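Local coordinates for protein fumarylacetoacetate hydrolase (Burkholderia xenovorans, PDB 5TI1) that probably hydrolyses fumarylacetoacetate to fumarate and acetoacetate, the last step of phenylalanine and tyrosine breakdown, using a bound magnesium or calcium ion, at residues B[200-205]-B[411-416]; B[330-335]-B[406-411]; B[314-319]-B[353-358]; B[297-302]-B[426-431]. One frame throughout, in Å; residues are numbered along the deposited sequence.

Contact 1: B[200-205]-B[411-416]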
loop_
_atom_site.group_PDB
_atom_site.type_symbol
_atom_site.label_atom_id
_atom_site.label_comp_id
_atom_site.label_asym_id
_atom_site.label_seq_id
_atom_site.Cartn_x
_atom_site.Cartn_y
_atom_site.Cartn_z
ATOM N N VAL B 200 20.511 -0.408 -3.945
ATOM C CA VAL B 200 19.519 0.651 -4.054
ATOM C C VAL B 200 20.040 1.683 -5.027
ATOM O O VAL B 200 21.120 2.251 -4.821
ATOM C CB VAL B 200 19.223 1.299 -2.696
ATOM C CG1 VAL B 200 18.292 2.486 -2.887
ATOM C CG2 VAL B 200 18.612 0.274 -1.750
ATOM N N ARG B 201 19.281 1.950 -6.074
ATOM C CA ARG B 201 19.774 2.857 -7.095
ATOM C C ARG B 201 19.368 4.275 -6.746
ATOM O O ARG B 201 18.197 4.532 -6.425
ATOM C CB ARG B 201 19.261 2.496 -8.483
ATOM C CG ARG B 201 19.950 3.377 -9.523
ATOM C CD ARG B 201 19.777 2.905 -10.937
ATOM N NE ARG B 201 20.236 1.536 -11.180
ATOM C CZ ARG B 201 21.475 1.185 -11.520
ATOM N NH1 ARG B 201 22.437 2.097 -11.635
ATOM N NH2 ARG B 201 21.756 -0.093 -11.729
ATOM N N ARG B 202 20.341 5.185 -6.792
ATOM C CA ARG B 202 20.077 6.596 -6.577
ATOM C C ARG B 202 18.984 7.044 -7.540
ATOM O O ARG B 202 19.126 6.854 -8.759
ATOM C CB ARG B 202 21.339 7.433 -6.786
ATOM C CG ARG B 202 21.132 8.951 -6.658
ATOM C CD ARG B 202 22.445 9.722 -6.900
ATOM N NE ARG B 202 23.512 9.286 -6.000
ATOM C CZ ARG B 202 23.694 9.761 -4.771
ATOM N NH1 ARG B 202 22.889 10.704 -4.297
ATOM N NH2 ARG B 202 24.686 9.292 -4.009
ATOM N N PRO B 203 17.884 7.600 -7.045
ATOM C CA PRO B 203 16.795 8.010 -7.940
ATOM C C PRO B 203 17.105 9.297 -8.685
ATOM O O PRO B 203 17.758 10.201 -8.163
ATOM C CB PRO B 203 15.614 8.205 -6.979
ATOM C CG PRO B 203 16.262 8.522 -5.634
ATOM C CD PRO B 203 17.519 7.696 -5.618
ATOM N N ASN B 204 16.649 9.363 -9.933
ATOM C CA ASN B 204 16.450 10.641 -10.592
ATOM C C ASN B 204 15.059 11.166 -10.251
ATOM O O ASN B 204 14.183 10.416 -9.831
ATOM C CB ASN B 204 16.599 10.510 -12.104
ATOM C CG ASN B 204 18.003 10.122 -12.518
ATOM O OD1 ASN B 204 18.980 10.727 -12.091
ATOM N ND2 ASN B 204 18.107 9.089 -13.333
ATOM N N GLY B 205 14.864 12.465 -10.437
ATOM C CA GLY B 205 13.559 13.051 -10.177
ATOM C C GLY B 205 13.597 14.544 -10.400
ATOM O O GLY B 205 14.594 15.092 -10.871
ATOM N N ILE B 411 24.494 10.551 1.561
ATOM C CA ILE B 411 25.071 9.297 1.087
ATOM C C ILE B 411 25.635 9.464 -0.321
ATOM O O ILE B 411 25.023 10.096 -1.191
ATOM C CB ILE B 411 24.021 8.175 1.110
ATOM C CG1 ILE B 411 23.493 7.930 2.528
ATOM C CG2 ILE B 411 24.610 6.890 0.541
ATOM C CD1 ILE B 411 22.221 7.087 2.528
ATOM N N GLU B 412 26.789 8.866 -0.562
ATOM C CA GLU B 412 27.436 8.930 -1.860
ATOM C C GLU B 412 27.387 7.565 -2.540
ATOM O O GLU B 412 27.116 6.540 -1.903
ATOM C CB GLU B 412 28.874 9.452 -1.707
ATOM C CG GLU B 412 28.910 10.964 -1.852
ATOM C CD GLU B 412 29.954 11.627 -1.009
ATOM O OE1 GLU B 412 29.800 12.835 -0.730
ATOM O OE2 GLU B 412 30.932 10.952 -0.629
ATOM N N ASP B 413 27.600 7.576 -3.861
ATOM C CA ASP B 413 27.547 6.350 -4.645
ATOM C C ASP B 413 28.598 5.361 -4.156
ATOM O O ASP B 413 29.724 5.740 -3.827
ATOM C CB ASP B 413 27.757 6.658 -6.130
ATOM C CG ASP B 413 26.590 7.430 -6.750
ATOM O OD1 ASP B 413 25.518 7.559 -6.114
ATOM O OD2 ASP B 413 26.746 7.897 -7.897
ATOM N N GLY B 414 28.217 4.086 -4.093
ATOM C CA GLY B 414 29.093 3.057 -3.583
ATOM C C GLY B 414 29.170 2.954 -2.067
ATOM O O GLY B 414 29.825 2.028 -1.565
ATOM N N ASP B 415 28.562 3.881 -1.324
ATOM C CA ASP B 415 28.445 3.733 0.129
ATOM C C ASP B 415 27.509 2.580 0.477
ATOM O O ASP B 415 26.423 2.446 -0.098
ATOM C CB ASP B 415 27.883 5.002 0.773
ATOM C CG ASP B 415 28.833 6.179 0.744
ATOM O OD1 ASP B 415 29.999 6.044 0.293
ATOM O OD2 ASP B 415 28.391 7.258 1.204
ATOM N N GLU B 416 27.908 1.766 1.448
ATOM C CA GLU B 416 27.033 0.737 1.997
ATOM C C GLU B 416 26.561 1.178 3.378
ATOM O O GLU B 416 27.375 1.532 4.237
ATOM C CB GLU B 416 27.735 -0.625 2.077
ATOM C CG GLU B 416 26.849 -1.741 2.656
ATOM C CD GLU B 416 27.514 -3.119 2.644
ATOM O OE1 GLU B 416 28.630 -3.269 3.204
ATOM O OE2 GLU B 416 26.906 -4.057 2.081
HETATM O O HOH W 1 23.372 12.039 -1.643
#
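R202 and D413 form a side-on salt bridge that ties strand 200-207 to the type II beta turn E412-D415 within the C-terminal domain of the FAH family. Two guanidinium nitrogens close on one carboxylate oxygen: NE of R202 lies 2.6 Å from OD1 of D413, and NH2 of R202 lies 2.9 Å from that same OD1. The flat groups are turned 48° against each other, so OD1 stays in the guanidinium plane, yet NE meets it on the syn side whereas NH2 comes from above the carboxylate plane. NH2 of R202 also gives an almost straight bond (172°) to the carbonyl O of I411, 2.9 Å away. From the break in strand 200-207 the arginine extends with CG opposite the backbone N (chi1 177°) and bends at chi3, turning the guanidinium edge to the loop. Behind this first shell, NH1 of R202 is bonded to O of C220, limiting rotation of the group. The turn is closed by D415 N to E412 O (3.1 Å) and braced by E412 N to OD2 of D415 (2.9 Å). I411 packs on W261 and I439. One water accepts from NH1 of R202 and donates to I411 O at 2.6 Å.

Contact 2: B[330-335]-B[406-411]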
loop_
_atom_site.group_PDB
_atom_site.type_symbol
_atom_site.label_atom_id
_atom_site.label_comp_id
_atom_site.label_asym_id
_atom_site.label_seq_id
_atom_site.Cartn_x
_atom_site.Cartn_y
_atom_site.Cartn_z
ATOM N N LEU B 330 28.407 3.187 8.050
ATOM C CA LEU B 330 28.522 3.624 6.667
ATOM C C LEU B 330 29.910 3.234 6.192
ATOM O O LEU B 330 30.900 3.529 6.868
ATOM C CB LEU B 330 28.304 5.141 6.537
ATOM C CG LEU B 330 28.145 5.756 5.135
ATOM C CD1 LEU B 330 27.388 7.069 5.217
ATOM C CD2 LEU B 330 29.483 5.968 4.427
ATOM N N ARG B 331 29.987 2.556 5.056
ATOM C CA ARG B 331 31.289 2.173 4.518
ATOM C C ARG B 331 31.447 2.707 3.104
ATOM O O ARG B 331 30.730 2.256 2.192
ATOM C CB ARG B 331 31.486 0.658 4.546
ATOM C CG ARG B 331 32.854 0.248 4.026
ATOM C CD ARG B 331 33.234 -1.160 4.428
ATOM N NE ARG B 331 32.282 -2.139 3.926
ATOM C CZ ARG B 331 32.214 -2.528 2.658
ATOM N NH1 ARG B 331 33.042 -2.012 1.755
ATOM N NH2 ARG B 331 31.306 -3.427 2.286
ATOM N N PRO B 332 32.328 3.685 2.894
ATOM C CA PRO B 332 32.662 4.111 1.531
ATOM C C PRO B 332 33.158 2.939 0.704
ATOM O O PRO B 332 33.727 1.978 1.231
ATOM C CB PRO B 332 33.780 5.144 1.739
ATOM C CG PRO B 332 33.590 5.623 3.170
ATOM C CD PRO B 332 33.043 4.455 3.929
ATOM N N GLN B 333 32.963 3.055 -0.616
ATOM C CA GLN B 333 33.325 1.974 -1.535
ATOM C C GLN B 333 34.797 1.595 -1.432
ATOM O O GLN B 333 35.138 0.414 -1.565
ATOM C CB GLN B 333 32.974 2.367 -2.976
ATOM C CG GLN B 333 33.332 1.321 -4.052
ATOM C CD GLN B 333 32.543 0.018 -3.931
ATOM O OE1 GLN B 333 32.969 -1.022 -4.432
ATOM N NE2 GLN B 333 31.406 0.068 -3.253
ATOM N N GLN B 334 35.684 2.562 -1.203
ATOM C CA GLN B 334 37.113 2.263 -1.147
ATOM C C GLN B 334 37.581 1.829 0.238
ATOM O O GLN B 334 38.753 1.468 0.395
ATOM C CB GLN B 334 37.939 3.475 -1.606
ATOM C CG GLN B 334 37.608 3.971 -3.004
ATOM C CD GLN B 334 37.554 2.844 -4.017
ATOM O OE1 GLN B 334 38.459 2.010 -4.091
ATOM N NE2 GLN B 334 36.485 2.805 -4.792
ATOM N N ALA B 335 36.706 1.836 1.236
ATOM C CA ALA B 335 37.121 1.547 2.599
ATOM C C ALA B 335 37.100 0.046 2.861
ATOM O O ALA B 335 36.237 -0.684 2.363
ATOM C CB ALA B 335 36.220 2.259 3.613
ATOM N N GLY B 406 37.413 9.970 5.760
ATOM C CA GLY B 406 36.445 10.546 4.854
ATOM C C GLY B 406 35.376 11.335 5.590
ATOM O O GLY B 406 35.200 11.226 6.807
ATOM N N THR B 407 34.645 12.151 4.828
ATOM C CA THR B 407 33.577 12.972 5.384
ATOM C C THR B 407 32.291 12.745 4.601
ATOM O O THR B 407 32.316 12.537 3.386
ATOM C CB THR B 407 33.958 14.469 5.379
ATOM O OG1 THR B 407 34.079 14.939 4.033
ATOM C CG2 THR B 407 35.290 14.686 6.095
ATOM N N ARG B 408 31.159 12.763 5.300
ATOM C CA ARG B 408 29.873 12.583 4.645
ATOM C C ARG B 408 28.923 13.686 5.062
ATOM O O ARG B 408 28.826 14.015 6.250
ATOM C CB ARG B 408 29.257 11.215 4.971
ATOM C CG ARG B 408 29.891 10.058 4.215
ATOM C CD ARG B 408 29.732 10.228 2.707
ATOM N NE ARG B 408 30.282 9.103 1.962
ATOM C CZ ARG B 408 31.566 8.979 1.625
ATOM N NH1 ARG B 408 32.443 9.908 1.985
ATOM N NH2 ARG B 408 31.974 7.924 0.924
ATOM N N SER B 409 28.231 14.259 4.083
ATOM C CA SER B 409 27.025 15.023 4.366
ATOM C C SER B 409 25.832 14.109 4.132
ATOM O O SER B 409 25.207 13.651 5.091
ATOM C CB SER B 409 26.955 16.282 3.507
ATOM O OG SER B 409 27.863 17.250 3.993
ATOM N N PHE B 410 25.536 13.802 2.875
ATOM C CA PHE B 410 24.555 12.779 2.539
ATOM C C PHE B 410 25.271 11.580 1.915
ATOM O O PHE B 410 26.499 11.562 1.792
ATOM C CB PHE B 410 23.458 13.368 1.645
ATOM C CG PHE B 410 22.574 14.344 2.369
ATOM C CD1 PHE B 410 21.500 13.894 3.134
ATOM C CD2 PHE B 410 22.846 15.700 2.340
ATOM C CE1 PHE B 410 20.692 14.791 3.832
ATOM C CE2 PHE B 410 22.054 16.602 3.029
ATOM C CZ PHE B 410 20.969 16.149 3.781
ATOM N N ILE B 411 24.494 10.551 1.561
ATOM C CA ILE B 411 25.071 9.297 1.087
ATOM C C ILE B 411 25.635 9.464 -0.321
ATOM O O ILE B 411 25.023 10.096 -1.191
ATOM C CB ILE B 411 24.021 8.175 1.110
ATOM C CG1 ILE B 411 23.493 7.930 2.528
ATOM C CG2 ILE B 411 24.610 6.890 0.541
ATOM C CD1 ILE B 411 22.221 7.087 2.528
#
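L330 and P332 receive the long side chain of R408 in a van der Waals contact, with no hydrogen bond crossing between the two segments. CD1 of L330 rests 4.0 Å from CG of R408, while CD2 of L330 reaches the same CG and, at 4.1 Å, NE of R408; the two side chains cross at about a right angle. Farther out, the proline ring borders the arginine tip, with NH2 of R408 3.4 Å from CB of P332 and 3.6 Å from CG of P332. The arginine chain is folded at chi2 (-61°), which carries it across L330 before it straightens toward P332.

The polar bonds of R408 go to other partners. NE makes a salt bridge to OD2 of D415, and NH1 makes another to E412. NH1 also returns to its own strand, bonding T407 O at 3.0 Å from above that carbonyl plane. Together these hold the guanidinium by several bonds while L330 lies against the arginine chain and P332 against NH2.

Among backbone bonds, A335 N to P332 O closes a type I turn after strand 321-331. That strand pairs through R331 with E416 of strand 416-424, whereas the short strand 407-408 pairs with 400-401 through R408 and L400.

Contact 3: B[314-319]-B[353-358]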
loop_
_atom_site.group_PDB
_atom_site.type_symbol
_atom_site.label_atom_id
_atom_site.label_comp_id
_atom_site.label_asym_id
_atom_site.label_seq_id
_atom_site.Cartn_x
_atom_site.Cartn_y
_atom_site.Cartn_z
ATOM N N LEU B 314 -6.009 7.014 22.884
ATOM C CA LEU B 314 -4.577 6.769 22.742
ATOM C C LEU B 314 -3.878 6.415 24.052
ATOM O O LEU B 314 -2.657 6.207 24.051
ATOM C CB LEU B 314 -3.893 7.992 22.118
ATOM C CG LEU B 314 -4.177 8.224 20.635
ATOM C CD1 LEU B 314 -3.828 9.643 20.243
ATOM C CD2 LEU B 314 -3.402 7.232 19.796
ATOM N N ARG B 315 -4.604 6.331 25.164
ATOM C CA ARG B 315 -3.987 6.127 26.468
ATOM C C ARG B 315 -3.796 4.642 26.754
ATOM O O ARG B 315 -4.613 3.813 26.354
ATOM C CB ARG B 315 -4.840 6.765 27.569
ATOM C CG ARG B 315 -5.040 8.256 27.402
ATOM C CD ARG B 315 -5.885 8.829 28.520
ATOM N NE ARG B 315 -6.346 10.172 28.184
ATOM C CZ ARG B 315 -7.277 10.841 28.857
ATOM N NH1 ARG B 315 -7.862 10.294 29.916
ATOM N NH2 ARG B 315 -7.626 12.060 28.465
ATOM N N HIS B 316 -2.700 4.308 27.436
ATOM C CA HIS B 316 -2.518 2.950 27.935
ATOM C C HIS B 316 -1.687 2.975 29.212
ATOM O O HIS B 316 -0.693 3.702 29.306
ATOM C CB HIS B 316 -1.874 2.009 26.894
ATOM C CG HIS B 316 -0.586 2.506 26.297
ATOM N ND1 HIS B 316 0.211 3.456 26.898
ATOM C CD2 HIS B 316 0.039 2.174 25.142
ATOM C CE1 HIS B 316 1.268 3.690 26.140
ATOM N NE2 HIS B 316 1.191 2.922 25.067
ATOM N N ASP B 317 -2.120 2.184 30.192
ATOM C CA ASP B 317 -1.379 1.958 31.420
ATOM C C ASP B 317 -0.220 0.994 31.181
ATOM O O ASP B 317 -0.180 0.253 30.190
ATOM C CB ASP B 317 -2.294 1.386 32.506
ATOM C CG ASP B 317 -3.458 2.293 32.824
ATOM O OD1 ASP B 317 -3.233 3.513 32.961
ATOM O OD2 ASP B 317 -4.594 1.783 32.933
ATOM N N GLY B 318 0.716 0.996 32.120
ATOM C CA GLY B 318 1.831 0.085 32.074
ATOM C C GLY B 318 2.915 0.539 31.112
ATOM O O GLY B 318 2.924 1.663 30.600
ATOM N N GLU B 319 3.850 -0.375 30.874
ATOM C CA GLU B 319 5.037 -0.102 30.078
ATOM C C GLU B 319 4.867 -0.656 28.667
ATOM O O GLU B 319 4.480 -1.815 28.484
ATOM C CB GLU B 319 6.280 -0.702 30.737
ATOM C CG GLU B 319 6.594 -0.124 32.101
ATOM C CD GLU B 319 7.746 -0.840 32.779
ATOM O OE1 GLU B 319 8.225 -1.855 32.228
ATOM O OE2 GLU B 319 8.169 -0.388 33.863
ATOM N N MET B 353 4.164 1.439 19.684
ATOM C CA MET B 353 3.510 0.618 18.670
ATOM C C MET B 353 2.021 0.472 18.946
ATOM O O MET B 353 1.202 0.543 18.025
ATOM C CB MET B 353 4.175 -0.755 18.612
ATOM C CG MET B 353 5.598 -0.741 18.083
ATOM S SD MET B 353 6.343 -2.388 18.136
ATOM C CE MET B 353 6.631 -2.571 19.899
ATOM N N ALA B 354 1.653 0.248 20.212
ATOM C CA ALA B 354 0.242 0.130 20.560
ATOM C C ALA B 354 -0.516 1.386 20.156
ATOM O O ALA B 354 -1.592 1.316 19.544
ATOM C CB ALA B 354 0.096 -0.141 22.060
ATOM N N GLN B 355 0.050 2.551 20.473
ATOM C CA GLN B 355 -0.622 3.799 20.147
ATOM C C GLN B 355 -0.695 4.000 18.640
ATOM O O GLN B 355 -1.716 4.464 18.119
ATOM C CB GLN B 355 0.094 4.959 20.829
ATOM C CG GLN B 355 -0.054 4.920 22.346
ATOM C CD GLN B 355 0.750 5.995 23.036
ATOM O OE1 GLN B 355 1.909 6.250 22.681
ATOM N NE2 GLN B 355 0.145 6.634 24.034
ATOM N N GLN B 356 0.374 3.636 17.928
ATOM C CA GLN B 356 0.391 3.789 16.481
ATOM C C GLN B 356 -0.700 2.950 15.832
ATOM O O GLN B 356 -1.430 3.430 14.961
ATOM C CB GLN B 356 1.771 3.415 15.935
ATOM C CG GLN B 356 2.863 4.415 16.297
ATOM C CD GLN B 356 4.260 3.886 16.011
ATOM O OE1 GLN B 356 4.490 2.678 16.019
ATOM N NE2 GLN B 356 5.198 4.794 15.757
ATOM N N LEU B 357 -0.822 1.685 16.242
ATOM C CA LEU B 357 -1.853 0.821 15.676
ATOM C C LEU B 357 -3.247 1.308 16.058
ATOM O O LEU B 357 -4.170 1.300 15.229
ATOM C CB LEU B 357 -1.641 -0.614 16.146
ATOM C CG LEU B 357 -2.543 -1.671 15.517
ATOM C CD1 LEU B 357 -2.353 -1.698 13.987
ATOM C CD2 LEU B 357 -2.263 -3.029 16.163
ATOM N N ALA B 358 -3.411 1.744 17.307
ATOM C CA ALA B 358 -4.691 2.284 17.752
ATOM C C ALA B 358 -5.103 3.468 16.891
ATOM O O ALA B 358 -6.238 3.534 16.399
ATOM C CB ALA B 358 -4.599 2.684 19.224
#
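Q355 is the tight point of this contact: its amide lies over one face of the H316 ring, the planes only 13° apart, in a stack of ring on amide. CG of Q355 comes within 3.6 Å of NE2 of H316, and the amide nitrogen of Q355 is 3.8 Å from CE1 of H316. That same nitrogen, NE2 of Q355, gives a hydrogen bond of 2.8 Å to L314 O, leaving close to the amide plane and arriving nearly along the C=O axis. It has a second partner in Q306, so two bonds and the stack fix the rotation of the amide. At the edge of the imidazole, near its plane, CB of A354 stands 3.9 Å from CD2 of H316. CG of H316 sits in the crowded position between backbone N and carbonyl carbon (chi1 53°), which swings the ring in against the helix.

The arrangement pins the loop ahead of strand 321-331 to the first turn of helix 353-362. T352, just before the helix, bonds NE2 of H316 through its hydroxyl and gives its backbone N to OE1 of Q355.

The side chain of L314 packs against the helix backbone, CD2 of L314 3.6 Å from O of Q355, and also on Q206 of the second subunit. The loose side lies beyond H316, where the chain veers from the helix into the exposed run D317-E319. H320 stacks on the histidine ring.

Contact 4: B[297-302]-B[426-431]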
loop_
_atom_site.group_PDB
_atom_site.type_symbol
_atom_site.label_atom_id
_atom_site.label_comp_id
_atom_site.label_asym_id
_atom_site.label_seq_id
_atom_site.Cartn_x
_atom_site.Cartn_y
_atom_site.Cartn_z
ATOM N N GLU B 297 9.748 -9.536 25.115
ATOM C CA GLU B 297 9.120 -9.247 26.402
ATOM C C GLU B 297 10.119 -8.953 27.517
ATOM O O GLU B 297 9.901 -7.970 28.244
ATOM C CB GLU B 297 8.183 -10.401 26.793
ATOM C CG GLU B 297 7.414 -10.155 28.084
ATOM C CD GLU B 297 6.552 -8.905 28.020
ATOM O OE1 GLU B 297 6.033 -8.584 26.932
ATOM O OE2 GLU B 297 6.409 -8.231 29.056
ATOM N N PRO B 298 11.228 -9.693 27.679
ATOM C CA PRO B 298 12.188 -9.353 28.749
ATOM C C PRO B 298 12.808 -7.973 28.615
ATOM O O PRO B 298 13.506 -7.545 29.539
ATOM C CB PRO B 298 13.266 -10.442 28.626
ATOM C CG PRO B 298 12.588 -11.572 27.936
ATOM C CD PRO B 298 11.625 -10.934 26.982
ATOM N N PHE B 299 12.583 -7.262 27.510
ATOM C CA PHE B 299 13.213 -5.966 27.299
ATOM C C PHE B 299 12.197 -4.833 27.258
ATOM O O PHE B 299 12.554 -3.703 26.917
ATOM C CB PHE B 299 14.081 -6.025 26.031
ATOM C CG PHE B 299 15.007 -7.203 26.026
ATOM C CD1 PHE B 299 16.209 -7.155 26.718
ATOM C CD2 PHE B 299 14.644 -8.385 25.401
ATOM C CE1 PHE B 299 17.059 -8.249 26.754
ATOM C CE2 PHE B 299 15.488 -9.488 25.437
ATOM C CZ PHE B 299 16.698 -9.416 26.119
ATOM N N ARG B 300 10.951 -5.104 27.651
ATOM C CA ARG B 300 9.940 -4.064 27.786
ATOM C C ARG B 300 10.322 -3.086 28.896
ATOM O O ARG B 300 10.776 -3.486 29.972
ATOM C CB ARG B 300 8.578 -4.705 28.072
ATOM C CG ARG B 300 7.457 -3.732 28.382
ATOM C CD ARG B 300 6.222 -4.479 28.881
ATOM N NE ARG B 300 5.773 -5.503 27.935
ATOM C CZ ARG B 300 4.972 -5.270 26.897
ATOM N NH1 ARG B 300 4.525 -4.046 26.654
ATOM N NH2 ARG B 300 4.614 -6.265 26.099
ATOM N N VAL B 301 10.157 -1.789 28.620
ATOM C CA VAL B 301 10.554 -0.724 29.533
ATOM C C VAL B 301 9.547 0.413 29.433
ATOM O O VAL B 301 8.685 0.448 28.547
ATOM C CB VAL B 301 11.976 -0.186 29.246
ATOM C CG1 VAL B 301 13.035 -1.231 29.576
ATOM C CG2 VAL B 301 12.086 0.276 27.799
ATOM N N ALA B 302 9.675 1.359 30.359
ATOM C CA ALA B 302 8.767 2.495 30.422
ATOM C C ALA B 302 9.024 3.467 29.274
ATOM O O ALA B 302 10.154 3.923 29.065
ATOM C CB ALA B 302 8.915 3.209 31.760
ATOM N N GLU B 426 21.728 -9.825 30.458
ATOM C CA GLU B 426 22.875 -10.178 31.297
ATOM C C GLU B 426 23.553 -11.405 30.695
ATOM O O GLU B 426 23.054 -12.527 30.810
ATOM C CB GLU B 426 22.436 -10.423 32.737
ATOM C CG GLU B 426 23.589 -10.540 33.732
ATOM C CD GLU B 426 24.493 -9.309 33.748
ATOM O OE1 GLU B 426 25.672 -9.421 33.339
ATOM O OE2 GLU B 426 24.027 -8.228 34.167
ATOM N N GLY B 427 24.684 -11.189 30.027
ATOM C CA GLY B 427 25.429 -12.264 29.405
ATOM C C GLY B 427 24.906 -12.757 28.069
ATOM O O GLY B 427 25.447 -13.732 27.536
ATOM N N TYR B 428 23.874 -12.133 27.507
ATOM C CA TYR B 428 23.363 -12.576 26.219
ATOM C C TYR B 428 22.671 -11.411 25.534
ATOM O O TYR B 428 22.466 -10.345 26.120
ATOM C CB TYR B 428 22.404 -13.760 26.362
ATOM C CG TYR B 428 21.037 -13.374 26.896
ATOM C CD1 TYR B 428 20.885 -12.938 28.204
ATOM C CD2 TYR B 428 19.903 -13.449 26.093
ATOM C CE1 TYR B 428 19.652 -12.582 28.704
ATOM C CE2 TYR B 428 18.652 -13.096 26.590
ATOM C CZ TYR B 428 18.532 -12.666 27.904
ATOM O OH TYR B 428 17.303 -12.307 28.427
ATOM N N ARG B 429 22.306 -11.637 24.273
ATOM C CA ARG B 429 21.598 -10.658 23.469
ATOM C C ARG B 429 20.421 -11.315 22.762
ATOM O O ARG B 429 20.390 -12.526 22.532
ATOM C CB ARG B 429 22.520 -10.007 22.422
ATOM C CG ARG B 429 23.648 -9.184 23.007
ATOM C CD ARG B 429 24.435 -8.482 21.916
ATOM N NE ARG B 429 25.442 -7.587 22.477
ATOM C CZ ARG B 429 26.285 -6.869 21.744
ATOM N NH1 ARG B 429 26.236 -6.943 20.424
ATOM N NH2 ARG B 429 27.170 -6.072 22.325
ATOM N N VAL B 430 19.444 -10.484 22.432
ATOM C CA VAL B 430 18.331 -10.835 21.560
ATOM C C VAL B 430 18.399 -9.810 20.440
ATOM O O VAL B 430 18.015 -8.651 20.630
ATOM C CB VAL B 430 16.985 -10.803 22.298
ATOM C CG1 VAL B 430 15.807 -10.953 21.338
ATOM C CG2 VAL B 430 16.958 -11.893 23.344
ATOM N N GLY B 431 18.947 -10.212 19.288
ATOM C CA GLY B 431 19.345 -9.281 18.256
ATOM C C GLY B 431 18.597 -9.463 16.942
ATOM O O GLY B 431 17.844 -10.424 16.746
#
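Beside F299, whose ring touches Y428 and V430, OE1 of E297 is gripped by R300: NH2 of R300 lies 2.8 Å from OE1 of E297, and a weak bond from NE of R300 adds to it. OE2 of E297 takes NE of R300 at 3.0 Å, so the pair is a side-on salt bridge with one nitrogen for each oxygen. OE1 receives NH2 on its syn lone pair, and the carboxylate lies at the guanidinium edge. R300 is shared further, through NH2 with E249. The backbone bond R300 N to E297 O, 3.1 Å, keeps the two side chains on one short bend, from which F299 is presented to the other segment.

The contact proper has no hydrogen bond; it is mainly apolar. CE2 of F299 is 3.5 Å from CG2 of V430, and CZ of F299 is 4.1 Å from CZ of Y428 and 3.7 Å from OH of Y428. F299 and Y428 reach toward each other from opposite directions, their rings meeting obliquely. CG2 of V430 lies opposite its own carbonyl carbon (chi1 171° for CG1), which sets that methyl against the phenyl ring. P298 covers one face of F299, its CB 4.0 Å above the ring plane and offset toward the rim.

Strands 300-301 and 429-440 belong to one curled mixed sheet, consistent with the beta-strand roll of FAH-family C-terminal domains. Two strands, 321-331 and 416-424, separate them in its pairing: F299 bonds backbone to backbone with D323, V430 with C423. Y428 also touches P21 and Q40 in N-terminal loops, while G431 and D36 share a backbone hydrogen bond.

Contacts 1 and 2 are neighbours, their centres 12 Å apart; they share I411 and are joined further by the E416-R331 salt bridge. Contacts 3 and 4 form a second pair, 20 Å apart by centres, meeting where E319 O probably bonds NH1 of R300. The pairs stand far from each other, contact 1 about 35 Å from contact 4 by centres. Contacts 1, 2 and 4 nonetheless reach one mixed sheet, in which strand 429-440 adjoins 200-207 and 300-301 adjoins 321-331. Along the chain contact 2 is nested within both contact 1 and contact 4, contact 3 lies inside contact 4, and contacts 1 and 4 cross. Distant sequence is thereby interlocked within one C-terminal domain.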